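Local coordinates for protein endonuclease III (Geobacillus stearothermophilus, PDB 1ORN) that removes damaged bases from DNA as a base-excision-repair glycosylase of the HhH-GPD superfamily, carries a [4Fe-4S] cluster and forms a covalent intermediate with its DNA substrate, at residues K19-A24 and I185-Y190. Numbering follows the deposited sequence.
Sequences KMFPDA and IFFGRY
In the iron-sulfur cluster region of this all-helical glycosylase, the end of helix 7-20 and the type I turn F21-A24 pack against the last turns of helix 177-191, with F21 as the wedge. Its ring lies between M20 CG over one face and F186 CB over the other, each offset toward the rim, the latter carbon 4.1 Å from the F21 ring centroid. With CG anti to the carbonyl carbon (chi1 -61°), the F21 ring reaches onto helix 177-191, where F21 CE2 comes within 3.4 Å of F187 CA and F21 CZ lies 4.0 Å from Y190 CB; Y190 OH is hydrogen-bonded to E27 OE2. The F186 ring takes A24 CA over the centre of one face, 3.8 Å from the centroid, and Y190 CE2, nearer the rim, over the other, while F21 CD1 meets its edge. On the cluster side, M20 bends at chi3 (-43°) and places CE at the edge of the F187 ring, in its plane, 3.7 Å from F187 CE1, with SD making an oblique Met-aromatic contact. F187 itself touches the cluster and leans on V148 of helix 143-152. Putting an alanine at F21 would probably open a gap between M20 and F186 and leave the F187 backbone and Y190 CB without the ring that packs on them. CH-pi, Met-aromatic and apolar packing thus carry the contact, which depends on shape fit around F21 rather than on polar bonds between the segments.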
loop_
_atom_site.group_PDB
_atom_site.type_symbol
_atom_site.label_atom_id
_atom_site.label_comp_id
_atom_site.label_asym_id
_atom_site.label_seq_id
_atom_site.Cartn_x
_atom_site.Cartn_y
_atom_site.Cartn_z
ATOM N N LYS C 19 8.559 -14.446 -10.616
ATOM C CA LYS C 19 8.518 -14.977 -11.976
ATOM C C LYS C 19 7.179 -14.685 -12.640
ATOM O O LYS C 19 7.102 -14.526 -13.859
ATOM C CB LYS C 19 8.761 -16.494 -11.970
ATOM C CG LYS C 19 10.159 -16.901 -11.540
ATOM C CD LYS C 19 10.353 -18.410 -11.642
ATOM N N MET C 20 6.126 -14.611 -11.834
ATOM C CA MET C 20 4.789 -14.350 -12.346
ATOM C C MET C 20 4.562 -12.864 -12.612
ATOM O O MET C 20 3.888 -12.491 -13.574
ATOM C CB MET C 20 3.748 -14.862 -11.352
ATOM C CG MET C 20 2.331 -14.887 -11.889
ATOM S SD MET C 20 1.140 -15.549 -10.706
ATOM C CE MET C 20 2.046 -16.954 -10.077
ATOM N N PHE C 21 5.129 -12.020 -11.757
ATOM C CA PHE C 21 4.981 -10.575 -11.892
ATOM C C PHE C 21 6.336 -9.881 -11.814
ATOM O O PHE C 21 6.637 -9.174 -10.853
ATOM C CB PHE C 21 4.049 -10.054 -10.798
ATOM C CG PHE C 21 2.665 -10.631 -10.870
ATOM C CD1 PHE C 21 1.802 -10.269 -11.898
ATOM C CD2 PHE C 21 2.237 -11.571 -9.939
ATOM C CE1 PHE C 21 0.533 -10.836 -11.998
ATOM C CE2 PHE C 21 0.969 -12.142 -10.032
ATOM C CZ PHE C 21 0.117 -11.776 -11.060
ATOM N N PRO C 22 7.178 -10.077 -12.838
ATOM C CA PRO C 22 8.509 -9.469 -12.881
ATOM C C PRO C 22 8.490 -7.944 -12.995
ATOM O O PRO C 22 9.475 -7.286 -12.668
ATOM C CB PRO C 22 9.150 -10.136 -14.096
ATOM C CG PRO C 22 7.977 -10.354 -15.007
ATOM C CD PRO C 22 6.926 -10.879 -14.053
ATOM N N ASP C 23 7.371 -7.391 -13.453
ATOM C CA ASP C 23 7.278 -5.948 -13.607
ATOM C C ASP C 23 6.398 -5.246 -12.585
ATOM O O ASP C 23 5.950 -4.125 -12.821
ATOM N N ALA C 24 6.154 -5.892 -11.449
ATOM C CA ALA C 24 5.315 -5.303 -10.402
ATOM C C ALA C 24 5.859 -3.957 -9.904
ATOM O O ALA C 24 7.048 -3.820 -9.620
ATOM C CB ALA C 24 5.181 -6.277 -9.239
ATOM N N ILE C 185 1.718 -7.608 -3.772
ATOM C CA ILE C 185 0.498 -6.863 -4.048
ATOM C C ILE C 185 -0.081 -7.277 -5.397
ATOM O O ILE C 185 -1.286 -7.456 -5.534
ATOM C CB ILE C 185 0.752 -5.342 -4.046
ATOM C CG1 ILE C 185 0.980 -4.867 -2.607
ATOM C CG2 ILE C 185 -0.438 -4.610 -4.662
ATOM C CD1 ILE C 185 1.182 -3.382 -2.478
ATOM N N PHE C 186 0.782 -7.423 -6.392
ATOM C CA PHE C 186 0.322 -7.837 -7.709
ATOM C C PHE C 186 -0.230 -9.257 -7.647
ATOM O O PHE C 186 -1.260 -9.556 -8.241
ATOM C CB PHE C 186 1.467 -7.763 -8.720
ATOM C CG PHE C 186 1.517 -6.463 -9.485
ATOM C CD1 PHE C 186 1.567 -5.243 -8.817
ATOM C CD2 PHE C 186 1.520 -6.462 -10.881
ATOM C CE1 PHE C 186 1.619 -4.040 -9.524
ATOM C CE2 PHE C 186 1.572 -5.268 -11.597
ATOM C CZ PHE C 186 1.622 -4.056 -10.920
ATOM N N PHE C 187 0.459 -10.126 -6.916
ATOM C CA PHE C 187 0.025 -11.514 -6.788
ATOM C C PHE C 187 -1.395 -11.552 -6.227
ATOM O O PHE C 187 -2.252 -12.265 -6.732
ATOM C CB PHE C 187 0.983 -12.277 -5.866
ATOM C CG PHE C 187 0.697 -13.748 -5.767
ATOM C CD1 PHE C 187 1.052 -14.612 -6.799
ATOM C CD2 PHE C 187 0.070 -14.274 -4.640
ATOM C CE1 PHE C 187 0.788 -15.981 -6.707
ATOM C CE2 PHE C 187 -0.200 -15.638 -4.540
ATOM C CZ PHE C 187 0.162 -16.493 -5.578
ATOM N N GLY C 188 -1.646 -10.767 -5.183
ATOM C CA GLY C 188 -2.975 -10.746 -4.596
ATOM C C GLY C 188 -4.001 -10.000 -5.436
ATOM O O GLY C 188 -5.165 -10.400 -5.520
ATOM N N ARG C 189 -3.578 -8.911 -6.068
ATOM C CA ARG C 189 -4.500 -8.110 -6.869
ATOM C C ARG C 189 -4.961 -8.810 -8.142
ATOM O O ARG C 189 -6.145 -8.782 -8.485
ATOM C CB ARG C 189 -3.845 -6.774 -7.242
ATOM C CG ARG C 189 -4.730 -5.841 -8.069
ATOM C CD ARG C 189 -4.057 -4.483 -8.255
ATOM N NE ARG C 189 -3.945 -3.773 -6.983
ATOM C CZ ARG C 189 -2.964 -2.932 -6.673
ATOM N NH1 ARG C 189 -1.994 -2.684 -7.540
ATOM N NH2 ARG C 189 -2.954 -2.336 -5.489
ATOM N N TYR C 190 -4.026 -9.465 -8.815
ATOM C CA TYR C 190 -4.318 -10.118 -10.085
ATOM C C TYR C 190 -4.399 -11.639 -10.115
ATOM O O TYR C 190 -4.866 -12.207 -11.103
ATOM C CB TYR C 190 -3.286 -9.662 -11.108
ATOM C CG TYR C 190 -3.275 -8.169 -11.308
ATOM C CD1 TYR C 190 -4.345 -7.524 -11.931
ATOM C CD2 TYR C 190 -2.205 -7.397 -10.859
ATOM C CE1 TYR C 190 -4.349 -6.137 -12.101
ATOM C CE2 TYR C 190 -2.200 -6.011 -11.022
ATOM C CZ TYR C 190 -3.275 -5.389 -11.642
ATOM O OH TYR C 190 -3.283 -4.016 -11.790
#